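Long-range contacts in R.Pab1 family restriction endonuclease (Campylobacter coli, PDB 7CFA), which acts as a restriction DNA glycosylase, probably removing a base from its recognition sequence in DNA and so leading to strand cleavage: residues Met115-Thr120 and Ser138-Val143; Glu154-Glu159 and Met169-Phe174; Leu12-Val17 and Arg191-Lys196. The protein carries 2 engineered substitutions. One frame throughout, in Å; residues are numbered along the deposited sequence.

Overall arrangement
Near the N terminus, residues 12-17 leave strand 8-13 and meet residues 191-196, so contact 3 closes a loop of 173 residues that contains the other two contacts. Inside it, contact 1 closes first, across the hairpin of strands 118-127 and 130-145, and contact 2 follows in series, across the hairpin of strands 152-159 and 166-175. No two loops cross. Contacts 1 and 2 share a large antiparallel sheet and touch where strands 130-145 and 152-159 lie side by side; their centres are about 12 Å apart. Contact 3 joins two surface loops about 22 Å, centre to centre, from contact 2, which it meets through Leu-12 and Phe-174.

Contact 1. Residues Met115-Thr120 and Ser138-Val143; sequences MKINRT and SYPLLV
Asn-118 and Ser-138 form an antiparallel hydrogen-bonded pair. Asn-118 N gives to Ser-138 O at 3.0 Å and Ser-138 N returns the bond to Asn-118 O at 2.8 Å, both nearly straight. A CA-H...O contact from Ile-117 CA, 3.5 Å away, adds a second partner to Ser-138 O. Two residues on, Pro-140 has no N-H to give, and its CD packs 3.4 Å from Lys-116 O.

The apolar contacts lie on the N-terminal side of Asn-118. Ile-117 branches at CB, which lets it touch the Tyr-139 ring twice: CG2 sits over one face, while CD1, at the end of an extended chain, comes 3.6 Å from ring atom CD2. Met-115 and Leu-142 meet tip to tip, where SD rests against both methyls of the fork, 3.8 Å from Leu-142 CD1 and from Leu-142 CD2. With CG set beside the backbone N, the bend at chi2 (-58°) brings the flexible thioether round to them.

The polar ends find partners outside the two segments: Tyr-139 OH bonds Glu-159 and its ring takes a cation-pi contact from Lys-158, while the OG of small Ser-138 shares a hydrogen bond with Ser-138 OG of the second subunit. This hairpin lies beside strand 152-159, against which Met-115 and Pro-140 pack through Ile-157, and residues 138-143 also pair antiparallel with a strand of the second subunit, carrying the sheet across the interface.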
ATOM      1  N   MET A 115      14.076   4.135  11.247  1.00 39.72           N
ATOM      2  CA  MET A 115      13.426   4.539  10.008  1.00 42.72           C
ATOM      3  C   MET A 115      12.185   5.363  10.323  1.00 45.03           C
ATOM      4  O   MET A 115      11.360   4.971  11.156  1.00 52.99           O
ATOM      5  CB  MET A 115      13.068   3.316   9.167  1.00 37.41           C
ATOM      6  CG  MET A 115      14.282   2.548   8.657  1.00 50.16           C
ATOM      7  SD  MET A 115      15.394   3.556   7.645  1.00 63.37           S
ATOM      8  CE  MET A 115      16.763   3.813   8.767  1.00 46.15           C
ATOM      9  N   LYS A 116      12.060   6.509   9.665  1.00 44.65           N
ATOM     10  CA  LYS A 116      11.005   7.466   9.953  1.00 42.88           C
ATOM     11  C   LYS A 116      10.181   7.734   8.704  1.00 41.77           C
ATOM     12  O   LYS A 116      10.728   7.916   7.612  1.00 40.82           O
ATOM     13  CB  LYS A 116      11.582   8.786  10.481  1.00 41.85           C
ATOM     14  CG  LYS A 116      12.441   8.640  11.732  1.00 43.95           C
ATOM     15  CD  LYS A 116      11.623   8.158  12.925  1.00 41.00           C
ATOM     16  CE  LYS A 116      12.509   7.934  14.142  1.00 43.08           C
ATOM     17  NZ  LYS A 116      11.798   7.221  15.240  1.00 53.86           N
ATOM     18  N   ILE A 117       8.865   7.744   8.874  1.00 43.39           N
ATOM     19  CA  ILE A 117       7.950   8.223   7.848  1.00 48.31           C
ATOM     20  C   ILE A 117       7.753   9.717   8.062  1.00 46.14           C
ATOM     21  O   ILE A 117       7.426  10.157   9.170  1.00 46.83           O
ATOM     22  CB  ILE A 117       6.614   7.464   7.903  1.00 48.32           C
ATOM     23  CG1 ILE A 117       6.838   5.986   7.567  1.00 50.09           C
ATOM     24  CG2 ILE A 117       5.599   8.086   6.955  1.00 39.57           C
ATOM     25  CD1 ILE A 117       5.582   5.144   7.612  1.00 49.65           C
ATOM     26  N   ASN A 118       7.969  10.499   7.008  1.00 41.91           N
ATOM     27  CA  ASN A 118       7.981  11.951   7.090  1.00 44.75           C
ATOM     28  C   ASN A 118       6.726  12.538   6.463  1.00 44.68           C
ATOM     29  O   ASN A 118       6.246  12.051   5.435  1.00 41.28           O
ATOM     30  CB  ASN A 118       9.210  12.533   6.385  1.00 41.13           C
ATOM     31  CG  ASN A 118      10.502  12.212   7.101  1.00 44.85           C
ATOM     32  OD1 ASN A 118      10.562  12.211   8.328  1.00 48.64           O
ATOM     33  ND2 ASN A 118      11.551  11.946   6.334  1.00 48.74           N
ATOM     34  N   ARG A 119       6.207  13.593   7.083  1.00 44.25           N
ATOM     35  CA  ARG A 119       5.176  14.434   6.491  1.00 45.05           C
ATOM     36  C   ARG A 119       5.776  15.816   6.286  1.00 42.04           C
ATOM     37  O   ARG A 119       6.322  16.402   7.227  1.00 44.49           O
ATOM     38  CB  ARG A 119       3.931  14.501   7.376  1.00 44.78           C
ATOM     39  CG  ARG A 119       3.227  13.169   7.547  1.00 60.58           C
ATOM     40  CD  ARG A 119       2.018  13.298   8.460  1.00 79.92           C
ATOM     41  NE  ARG A 119       1.354  12.016   8.675  1.00 91.43           N
ATOM     42  CZ  ARG A 119       0.309  11.587   7.974  1.00 93.97           C
ATOM     43  NH1 ARG A 119      -0.198  12.340   7.008  1.00 85.53           N
ATOM     44  NH2 ARG A 119      -0.232  10.405   8.241  1.00 98.74           N
ATOM     45  N   THR A 120       5.689  16.329   5.064  1.00 37.84           N
ATOM     46  CA  THR A 120       6.316  17.605   4.774  1.00 38.52           C
ATOM     47  C   THR A 120       5.373  18.757   5.105  1.00 38.22           C
ATOM     48  O   THR A 120       4.174  18.579   5.340  1.00 37.10           O
ATOM     49  CB  THR A 120       6.736  17.691   3.307  1.00 41.19           C
ATOM     50  OG1 THR A 120       5.569  17.772   2.478  1.00 48.75           O
ATOM     51  CG2 THR A 120       7.552  16.473   2.911  1.00 37.59           C
ATOM     52  N   SER A 138       6.412  10.786   2.991  1.00 43.28           N
ATOM     53  CA  SER A 138       7.596  10.127   2.457  1.00 42.15           C
ATOM     54  C   SER A 138       7.870   8.843   3.226  1.00 45.85           C
ATOM     55  O   SER A 138       8.000   8.861   4.454  1.00 49.14           O
ATOM     56  CB  SER A 138       8.810  11.055   2.519  1.00 36.52           C
ATOM     57  OG  SER A 138       8.599  12.208   1.725  1.00 57.26           O
ATOM     58  N   TYR A 139       7.955   7.733   2.498  1.00 42.83           N
ATOM     59  CA  TYR A 139       8.208   6.427   3.074  1.00 42.19           C
ATOM     60  C   TYR A 139       9.609   5.970   2.717  1.00 46.87           C
ATOM     61  O   TYR A 139       9.962   5.937   1.529  1.00 39.62           O
ATOM     62  CB  TYR A 139       7.187   5.404   2.571  1.00 43.80           C
ATOM     63  CG  TYR A 139       5.760   5.736   2.933  1.00 47.77           C
ATOM     64  CD1 TYR A 139       5.003   6.596   2.145  1.00 46.09           C
ATOM     65  CD2 TYR A 139       5.166   5.187   4.059  1.00 45.02           C
ATOM     66  CE1 TYR A 139       3.695   6.900   2.473  1.00 42.21           C
ATOM     67  CE2 TYR A 139       3.862   5.485   4.395  1.00 44.66           C
ATOM     68  CZ  TYR A 139       3.131   6.342   3.599  1.00 39.96           C
ATOM     69  OH  TYR A 139       1.831   6.641   3.930  1.00 49.94           O
ATOM     70  N   PRO A 140      10.431   5.623   3.699  1.00 41.25           N
ATOM     71  CA  PRO A 140      11.773   5.130   3.394  1.00 37.86           C
ATOM     72  C   PRO A 140      11.746   3.670   2.984  1.00 46.64           C
ATOM     73  O   PRO A 140      10.853   2.903   3.354  1.00 44.66           O
ATOM     74  CB  PRO A 140      12.520   5.316   4.719  1.00 32.02           C
ATOM     75  CG  PRO A 140      11.460   5.126   5.749  1.00 33.09           C
ATOM     76  CD  PRO A 140      10.185   5.693   5.151  1.00 35.58           C
ATOM     77  N   LEU A 141      12.746   3.292   2.196  1.00 48.56           N
ATOM     78  CA  LEU A 141      12.983   1.892   1.896  1.00 51.95           C
ATOM     79  C   LEU A 141      14.476   1.631   1.983  1.00 45.58           C
ATOM     80  O   LEU A 141      15.287   2.462   1.560  1.00 54.93           O
ATOM     81  CB  LEU A 141      12.432   1.498   0.517  1.00 53.54           C
ATOM     82  CG  LEU A 141      12.963   2.175  -0.745  1.00 61.69           C
ATOM     83  CD1 LEU A 141      14.085   1.361  -1.367  1.00 66.67           C
ATOM     84  CD2 LEU A 141      11.837   2.384  -1.743  1.00 67.54           C
ATOM     85  N   LEU A 142      14.831   0.490   2.558  1.00 40.97           N
ATOM     86  CA  LEU A 142      16.217   0.072   2.694  1.00 38.12           C
ATOM     87  C   LEU A 142      16.478  -1.082   1.741  1.00 42.33           C
ATOM     88  O   LEU A 142      15.679  -2.022   1.665  1.00 46.25           O
ATOM     89  CB  LEU A 142      16.527  -0.343   4.133  1.00 39.37           C
ATOM     90  CG  LEU A 142      16.439   0.755   5.194  1.00 47.26           C
ATOM     91  CD1 LEU A 142      16.748   0.189   6.572  1.00 47.58           C
ATOM     92  CD2 LEU A 142      17.384   1.901   4.860  1.00 41.22           C
ATOM     93  N   VAL A 143      17.586  -1.005   1.012  1.00 42.45           N
ATOM     94  CA  VAL A 143      18.010  -2.057   0.099  1.00 38.21           C
ATOM     95  C   VAL A 143      19.344  -2.598   0.587  1.00 49.62           C
ATOM     96  O   VAL A 143      20.282  -1.827   0.826  1.00 46.12           O
ATOM     97  CB  VAL A 143      18.123  -1.547  -1.348  1.00 40.23           C
ATOM     98  CG1 VAL A 143      18.782  -2.598  -2.231  1.00 37.63           C
ATOM     99  CG2 VAL A 143      16.749  -1.181  -1.889  1.00 37.90           C
TER

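Contact 2. Residues Glu154-Glu159 and Met169-Phe174; sequences EIIIKE and MLYFCF
Glu-154 opens the ladder opposite Tyr-171 as a hydrogen-bonded pair, Glu-154 N giving to Tyr-171 O at 2.9 Å and Tyr-171 N to Glu-154 O at 2.8 Å. Its CG lies between the backbone N and carbonyl carbon (chi1 48°), from where an extended chain runs past Tyr-171 CB. The carboxylate, almost perpendicular to the ring, brings OE2 to 3.5 Å from Cys-173 SG; OE2 also has a salt bridge to Lys-24, which probably offsets the nearby charge of Glu-50.

Ile-155 faces Leu-170 in the non-hydrogen-bonded pair, its CG1 4.3 Å from Leu-170 CG. Both are apolar because their side of the sheet lies against Ile-217 of helix 208-219.

Ile-156 restores the bonded pattern, Ile-156 N to Met-169 O and Met-169 N to Ile-156 O, both 2.9 Å. On the face it shares with Glu-154, its CG1 approaches Tyr-171 CE1 obliquely at 3.8 Å. Lys-158 then offers its aliphatic CB and CG to Met-169 CE, which the methionine chain, bent at chi2 and chi3, carries over to the neighbouring strand.

Hydrogen-bonded and non-hydrogen-bonded pairs in turn are the pattern of an antiparallel ladder, here between consecutive strands, a beta hairpin within the large antiparallel sheet, which probably contributes to the half-pipe fold known from R.PabI.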
ATOM      1  N   GLU A 154      14.860  -5.886   0.019  1.00 47.43           N
ATOM      2  CA  GLU A 154      14.378  -4.532   0.236  1.00 46.41           C
ATOM      3  C   GLU A 154      13.352  -4.524   1.359  1.00 46.38           C
ATOM      4  O   GLU A 154      12.478  -5.393   1.425  1.00 45.18           O
ATOM      5  CB  GLU A 154      13.779  -3.938  -1.043  1.00 46.87           C
ATOM      6  CG  GLU A 154      12.795  -4.833  -1.769  1.00 68.16           C
ATOM      7  CD  GLU A 154      12.353  -4.239  -3.093  1.00 82.95           C
ATOM      8  OE1 GLU A 154      12.828  -3.135  -3.435  1.00 77.77           O
ATOM      9  OE2 GLU A 154      11.534  -4.872  -3.793  1.00 86.12           O
ATOM     10  N   ILE A 155      13.476  -3.541   2.244  1.00 41.52           N
ATOM     11  CA  ILE A 155      12.598  -3.393   3.396  1.00 48.88           C
ATOM     12  C   ILE A 155      11.731  -2.164   3.173  1.00 46.47           C
ATOM     13  O   ILE A 155      12.241  -1.038   3.096  1.00 46.36           O
ATOM     14  CB  ILE A 155      13.395  -3.282   4.704  1.00 44.74           C
ATOM     15  CG1 ILE A 155      14.254  -4.534   4.899  1.00 44.09           C
ATOM     16  CG2 ILE A 155      12.456  -3.080   5.884  1.00 39.44           C
ATOM     17  CD1 ILE A 155      15.175  -4.468   6.089  1.00 45.56           C
ATOM     18  N   ILE A 156      10.425  -2.378   3.058  1.00 49.38           N
ATOM     19  CA  ILE A 156       9.465  -1.293   2.899  1.00 47.71           C
ATOM     20  C   ILE A 156       8.950  -0.897   4.275  1.00 46.47           C
ATOM     21  O   ILE A 156       8.528  -1.753   5.061  1.00 44.51           O
ATOM     22  CB  ILE A 156       8.310  -1.712   1.975  1.00 54.37           C
ATOM     23  CG1 ILE A 156       8.849  -2.178   0.621  1.00 59.63           C
ATOM     24  CG2 ILE A 156       7.329  -0.564   1.795  1.00 70.74           C
ATOM     25  CD1 ILE A 156       9.667  -1.133  -0.104  1.00 70.79           C
ATOM     26  N   ILE A 157       8.988   0.399   4.570  1.00 48.82           N
ATOM     27  CA  ILE A 157       8.569   0.930   5.863  1.00 49.70           C
ATOM     28  C   ILE A 157       7.185   1.548   5.705  1.00 54.32           C
ATOM     29  O   ILE A 157       7.001   2.484   4.918  1.00 52.29           O
ATOM     30  CB  ILE A 157       9.576   1.959   6.397  1.00 53.10           C
ATOM     31  CG1 ILE A 157      10.976   1.346   6.488  1.00 62.62           C
ATOM     32  CG2 ILE A 157       9.133   2.482   7.753  1.00 49.29           C
ATOM     33  CD1 ILE A 157      11.066   0.159   7.421  1.00 64.69           C
ATOM     34  N   LYS A 158       6.214   1.031   6.455  1.00 54.85           N
ATOM     35  CA  LYS A 158       4.851   1.545   6.456  1.00 54.17           C
ATOM     36  C   LYS A 158       4.407   1.799   7.891  1.00 53.83           C
ATOM     37  O   LYS A 158       5.085   1.423   8.851  1.00 54.68           O
ATOM     38  CB  LYS A 158       3.883   0.578   5.761  1.00 57.53           C
ATOM     39  CG  LYS A 158       4.111   0.425   4.263  1.00 71.41           C
ATOM     40  CD  LYS A 158       3.802   1.712   3.510  1.00 73.93           C
ATOM     41  CE  LYS A 158       4.012   1.535   2.014  1.00 71.00           C
ATOM     42  NZ  LYS A 158       3.684   2.766   1.243  1.00 76.18           N
ATOM     43  N   GLU A 159       3.252   2.446   8.032  1.00 55.90           N
ATOM     44  CA  GLU A 159       2.719   2.737   9.357  1.00 59.74           C
ATOM     45  C   GLU A 159       2.213   1.463  10.021  1.00 63.67           C
ATOM     46  O   GLU A 159       1.683   0.567   9.358  1.00 72.97           O
ATOM     47  CB  GLU A 159       1.578   3.754   9.274  1.00 61.97           C
ATOM     48  CG  GLU A 159       1.918   5.054   8.564  1.00 65.43           C
ATOM     49  CD  GLU A 159       1.627   4.999   7.077  1.00 71.26           C
ATOM     50  OE1 GLU A 159       1.459   3.881   6.546  1.00 73.92           O
ATOM     51  OE2 GLU A 159       1.562   6.073   6.442  1.00 70.97           O
ATOM     52  N   MET A 169       8.545  -4.433   6.066  1.00 53.43           N
ATOM     53  CA  MET A 169       8.236  -5.634   5.302  1.00 52.22           C
ATOM     54  C   MET A 169       9.437  -5.960   4.427  1.00 41.83           C
ATOM     55  O   MET A 169       9.842  -5.141   3.595  1.00 41.31           O
ATOM     56  CB  MET A 169       6.982  -5.445   4.447  1.00 59.53           C
ATOM     57  CG  MET A 169       5.670  -5.602   5.200  1.00 82.00           C
ATOM     58  SD  MET A 169       5.387  -4.321   6.437  1.00100.98           S
ATOM     59  CE  MET A 169       5.318  -2.861   5.401  1.00 98.02           C
ATOM     60  N   LEU A 170      10.004  -7.147   4.617  1.00 44.63           N
ATOM     61  CA  LEU A 170      11.197  -7.554   3.889  1.00 38.00           C
ATOM     62  C   LEU A 170      10.799  -8.337   2.646  1.00 41.19           C
ATOM     63  O   LEU A 170       9.964  -9.244   2.715  1.00 37.32           O
ATOM     64  CB  LEU A 170      12.112  -8.394   4.783  1.00 39.33           C
ATOM     65  CG  LEU A 170      13.524  -8.717   4.279  1.00 44.95           C
ATOM     66  CD1 LEU A 170      14.492  -8.796   5.448  1.00 48.56           C
ATOM     67  CD2 LEU A 170      13.546 -10.021   3.493  1.00 38.50           C
ATOM     68  N   TYR A 171      11.398  -7.982   1.513  1.00 39.49           N
ATOM     69  CA  TYR A 171      11.176  -8.668   0.250  1.00 43.59           C
ATOM     70  C   TYR A 171      12.505  -9.201  -0.260  1.00 44.59           C
ATOM     71  O   TYR A 171      13.510  -8.483  -0.251  1.00 40.25           O
ATOM     72  CB  TYR A 171      10.538  -7.736  -0.783  1.00 40.06           C
ATOM     73  CG  TYR A 171       9.141  -7.292  -0.413  1.00 41.99           C
ATOM     74  CD1 TYR A 171       8.936  -6.184   0.402  1.00 46.10           C
ATOM     75  CD2 TYR A 171       8.027  -7.985  -0.871  1.00 41.20           C
ATOM     76  CE1 TYR A 171       7.661  -5.778   0.747  1.00 48.81           C
ATOM     77  CE2 TYR A 171       6.746  -7.584  -0.532  1.00 46.68           C
ATOM     78  CZ  TYR A 171       6.570  -6.480   0.277  1.00 55.25           C
ATOM     79  OH  TYR A 171       5.300  -6.077   0.619  1.00 57.28           O
ATOM     80  N   PHE A 172      12.508 -10.457  -0.691  1.00 43.79           N
ATOM     81  CA  PHE A 172      13.696 -11.113  -1.220  1.00 39.71           C
ATOM     82  C   PHE A 172      13.590 -11.143  -2.740  1.00 40.45           C
ATOM     83  O   PHE A 172      12.611 -11.663  -3.286  1.00 38.61           O
ATOM     84  CB  PHE A 172      13.823 -12.523  -0.641  1.00 42.31           C
ATOM     85  CG  PHE A 172      15.068 -13.248  -1.058  1.00 42.33           C
ATOM     86  CD1 PHE A 172      16.290 -12.596  -1.101  1.00 38.54           C
ATOM     87  CD2 PHE A 172      15.018 -14.593  -1.386  1.00 37.15           C
ATOM     88  CE1 PHE A 172      17.437 -13.272  -1.476  1.00 42.08           C
ATOM     89  CE2 PHE A 172      16.159 -15.273  -1.760  1.00 39.67           C
ATOM     90  CZ  PHE A 172      17.369 -14.613  -1.805  1.00 45.20           C
ATOM     91  N   CYS A 173      14.585 -10.576  -3.420  1.00 37.40           N
ATOM     92  CA  CYS A 173      14.514 -10.365  -4.858  1.00 42.86           C
ATOM     93  C   CYS A 173      15.730 -10.948  -5.565  1.00 51.04           C
ATOM     94  O   CYS A 173      16.847 -10.931  -5.037  1.00 52.41           O
ATOM     95  CB  CYS A 173      14.394  -8.873  -5.189  1.00 49.33           C
ATOM     96  SG  CYS A 173      13.015  -8.041  -4.365  1.00 49.75           S
ATOM     97  N   PHE A 174      15.499 -11.447  -6.774  1.00 52.47           N
ATOM     98  CA  PHE A 174      16.537 -12.032  -7.613  1.00 56.74           C
ATOM     99  C   PHE A 174      15.973 -12.208  -9.023  1.00 57.19           C
ATOM    100  O   PHE A 174      14.754 -12.324  -9.193  1.00 53.13           O
ATOM    101  CB  PHE A 174      17.021 -13.379  -7.053  1.00 55.33           C
ATOM    102  CG  PHE A 174      15.913 -14.340  -6.745  1.00 53.48           C
ATOM    103  CD1 PHE A 174      15.432 -15.200  -7.720  1.00 49.50           C
ATOM    104  CD2 PHE A 174      15.355 -14.388  -5.480  1.00 51.54           C
ATOM    105  CE1 PHE A 174      14.411 -16.085  -7.436  1.00 52.30           C
ATOM    106  CE2 PHE A 174      14.334 -15.270  -5.192  1.00 54.84           C
ATOM    107  CZ  PHE A 174      13.862 -16.120  -6.171  1.00 53.22           C
TER

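Contact 3. Residues Leu12-Val17 and Arg191-Lys196; sequences LPLTSV and RSIESK. Engineered in segment 191-196: Ser-192 (natural residue Cys).
Thr-15 carries this contact with both branches of its side chain, each sent to a different part of 191-196. Its hydroxyl stands between the backbone N and the carbonyl carbon (chi1 58°), and from there OG1 accepts a bond from Lys-196 N at 2.8 Å. With only 130° at the hydrogen, that bond is bent and weak. The same torsion turns CG2 beside the backbone N, so the methyl lies 3.2 Å from Glu-194 O and 3.7 Å from Ile-193 CG2. A beta-branched residue with one polar and one apolar arm suits this place, where an amide and a methyl must be met together.

Thr-15 is also the centre of an inverse gamma turn, in which Ser-16 N bonds weakly to Leu-14 O; the turn presents the side chain toward the other loop. Across from it, Ile-193 uses its own branching. CG2, opposite the backbone N about the CA-CB bond, is the methyl that comes closest to the other segment, meeting Leu-14 CD1 at 3.9 Å as well as Thr-15. Leu-14 has an extended chain crossing Ile-193 at about a right angle and, itself buried, also packs on Leu-179, Phe-188 and Ile-23, while Ile-193 rests on Ile-43. Lys-196 takes part through its backbone N, and its long side chain starts off away from the other segment.

The chemistry is thus a small patch of methyl groups with one bent, weak hydrogen bond at the exposed Thr-15, which implies a modest link between two surface loops, its apolar part continuing inward through Leu-14.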
ATOM      1  N   LEU A  12       8.873 -22.157  -6.380  1.00 54.97           N
ATOM      2  CA  LEU A  12       8.258 -20.836  -6.283  1.00 61.68           C
ATOM      3  C   LEU A  12       7.165 -20.717  -7.332  1.00 63.54           C
ATOM      4  O   LEU A  12       7.453 -20.823  -8.541  1.00 65.55           O
ATOM      5  CB  LEU A  12       9.304 -19.734  -6.468  1.00 56.26           C
ATOM      6  CG  LEU A  12      10.419 -19.693  -5.426  1.00 58.86           C
ATOM      7  CD1 LEU A  12      11.468 -18.674  -5.825  1.00 55.93           C
ATOM      8  CD2 LEU A  12       9.847 -19.371  -4.056  1.00 59.21           C
ATOM      9  N   PRO A  13       5.908 -20.500  -6.936  1.00 72.77           N
ATOM     10  CA  PRO A  13       4.840 -20.290  -7.929  1.00 78.23           C
ATOM     11  C   PRO A  13       5.046 -18.972  -8.657  1.00 75.75           C
ATOM     12  O   PRO A  13       5.078 -17.906  -8.038  1.00 78.61           O
ATOM     13  CB  PRO A  13       3.562 -20.277  -7.079  1.00 81.13           C
ATOM     14  CG  PRO A  13       3.953 -20.919  -5.773  1.00 82.13           C
ATOM     15  CD  PRO A  13       5.384 -20.539  -5.563  1.00 72.93           C
ATOM     16  N   LEU A  14       5.190 -19.047  -9.979  1.00 75.20           N
ATOM     17  CA  LEU A  14       5.463 -17.860 -10.784  1.00 80.41           C
ATOM     18  C   LEU A  14       4.176 -17.160 -11.212  1.00 91.32           C
ATOM     19  O   LEU A  14       3.947 -15.999 -10.861  1.00 97.48           O
ATOM     20  CB  LEU A  14       6.309 -18.241 -12.004  1.00 80.56           C
ATOM     21  CG  LEU A  14       7.695 -18.802 -11.683  1.00 73.66           C
ATOM     22  CD1 LEU A  14       8.453 -19.115 -12.958  1.00 69.04           C
ATOM     23  CD2 LEU A  14       8.478 -17.829 -10.814  1.00 74.99           C
ATOM     24  N   THR A  15       3.328 -17.855 -11.972  1.00100.79           N
ATOM     25  CA  THR A  15       2.064 -17.287 -12.441  1.00104.61           C
ATOM     26  C   THR A  15       1.068 -17.293 -11.286  1.00106.16           C
ATOM     27  O   THR A  15       0.186 -18.149 -11.177  1.00112.23           O
ATOM     28  CB  THR A  15       1.533 -18.062 -13.639  1.00104.29           C
ATOM     29  OG1 THR A  15       1.351 -19.436 -13.277  1.00104.10           O
ATOM     30  CG2 THR A  15       2.504 -17.969 -14.803  1.00107.00           C
ATOM     31  N   SER A  16       1.214 -16.303 -10.406  1.00103.44           N
ATOM     32  CA  SER A  16       0.337 -16.172  -9.251  1.00105.81           C
ATOM     33  C   SER A  16       0.315 -14.719  -8.802  1.00109.19           C
ATOM     34  O   SER A  16       1.369 -14.086  -8.692  1.00109.07           O
ATOM     35  CB  SER A  16       0.796 -17.077  -8.102  1.00102.55           C
ATOM     36  OG  SER A  16      -0.057 -16.944  -6.978  1.00104.34           O
ATOM     37  N   VAL A  17      -0.884 -14.198  -8.552  1.00111.71           N
ATOM     38  CA  VAL A  17      -1.068 -12.852  -8.033  1.00110.50           C
ATOM     39  C   VAL A  17      -1.773 -12.953  -6.686  1.00107.28           C
ATOM     40  O   VAL A  17      -2.310 -13.998  -6.316  1.00101.85           O
ATOM     41  CB  VAL A  17      -1.859 -11.949  -8.998  1.00115.06           C
ATOM     42  CG1 VAL A  17      -1.079 -11.735 -10.286  1.00113.96           C
ATOM     43  CG2 VAL A  17      -3.225 -12.551  -9.284  1.00119.06           C
ATOM     44  N   ARG A 191      11.962 -16.154 -22.883  1.00 99.09           N
ATOM     45  CA  ARG A 191      10.870 -17.116 -22.937  1.00100.94           C
ATOM     46  C   ARG A 191       9.755 -16.656 -22.010  1.00101.41           C
ATOM     47  O   ARG A 191      10.019 -16.110 -20.937  1.00106.91           O
ATOM     48  CB  ARG A 191      11.344 -18.522 -22.543  1.00 99.63           C
ATOM     49  CG  ARG A 191      10.240 -19.570 -22.568  1.00102.58           C
ATOM     50  CD  ARG A 191      10.765 -20.964 -22.268  1.00113.67           C
ATOM     51  NE  ARG A 191      11.248 -21.102 -20.896  1.00112.65           N
ATOM     52  CZ  ARG A 191      10.481 -21.430 -19.861  1.00106.73           C
ATOM     53  NH1 ARG A 191       9.185 -21.646 -20.033  1.00114.10           N
ATOM     54  NH2 ARG A 191      11.009 -21.539 -18.651  1.00103.53           N
ATOM     55  N   SER A 192       8.514 -16.879 -22.433  1.00 95.03           N
ATOM     56  CA  SER A 192       7.363 -16.548 -21.608  1.00 96.24           C
ATOM     57  C   SER A 192       7.106 -17.650 -20.587  1.00100.04           C
ATOM     58  O   SER A 192       7.428 -18.821 -20.807  1.00104.11           O
ATOM     59  CB  SER A 192       6.120 -16.337 -22.472  1.00 96.96           C
ATOM     60  OG  SER A 192       5.776 -17.520 -23.172  1.00104.67           O
ATOM     61  N   ILE A 193       6.523 -17.260 -19.457  1.00 97.16           N
ATOM     62  CA  ILE A 193       6.233 -18.207 -18.387  1.00 97.67           C
ATOM     63  C   ILE A 193       4.918 -18.911 -18.689  1.00102.58           C
ATOM     64  O   ILE A 193       3.892 -18.265 -18.932  1.00104.23           O
ATOM     65  CB  ILE A 193       6.185 -17.496 -17.026  1.00 94.52           C
ATOM     66  CG1 ILE A 193       7.485 -16.729 -16.781  1.00 93.91           C
ATOM     67  CG2 ILE A 193       5.950 -18.502 -15.911  1.00 96.59           C
ATOM     68  CD1 ILE A 193       7.529 -16.007 -15.453  1.00 98.25           C
ATOM     69  N   GLU A 194       4.947 -20.241 -18.681  1.00108.94           N
ATOM     70  CA  GLU A 194       3.747 -21.019 -18.936  1.00112.68           C
ATOM     71  C   GLU A 194       2.792 -20.935 -17.748  1.00111.85           C
ATOM     72  O   GLU A 194       3.157 -20.511 -16.646  1.00102.78           O
ATOM     73  CB  GLU A 194       4.105 -22.477 -19.226  1.00113.97           C
ATOM     74  CG  GLU A 194       5.054 -22.660 -20.400  1.00119.32           C
ATOM     75  CD  GLU A 194       5.424 -24.112 -20.630  1.00123.98           C
ATOM     76  OE1 GLU A 194       4.983 -24.970 -19.837  1.00126.86           O
ATOM     77  OE2 GLU A 194       6.153 -24.397 -21.603  1.00126.41           O
ATOM     78  N   SER A 195       1.549 -21.344 -17.994  1.00121.71           N
ATOM     79  CA  SER A 195       0.524 -21.295 -16.961  1.00121.74           C
ATOM     80  C   SER A 195       0.847 -22.288 -15.855  1.00111.16           C
ATOM     81  O   SER A 195       1.189 -23.443 -16.125  1.00108.62           O
ATOM     82  CB  SER A 195      -0.851 -21.599 -17.555  1.00130.52           C
ATOM     83  OG  SER A 195      -1.862 -21.507 -16.565  1.00131.23           O
ATOM     84  N   LYS A 196       0.751 -21.826 -14.607  1.00107.85           N
ATOM     85  CA  LYS A 196       0.990 -22.648 -13.421  1.00103.66           C
ATOM     86  C   LYS A 196       2.433 -23.128 -13.331  1.00 98.91           C
ATOM     87  O   LYS A 196       2.739 -24.035 -12.552  1.00100.98           O
ATOM     88  CB  LYS A 196       0.045 -23.852 -13.373  1.00105.83           C
ATOM     89  CG  LYS A 196      -1.435 -23.499 -13.387  1.00104.43           C
ATOM     90  CD  LYS A 196      -2.300 -24.753 -13.344  1.00108.05           C
ATOM     91  CE  LYS A 196      -3.788 -24.426 -13.432  1.00115.63           C
ATOM     92  NZ  LYS A 196      -4.613 -25.671 -13.423  1.00119.87           N
TER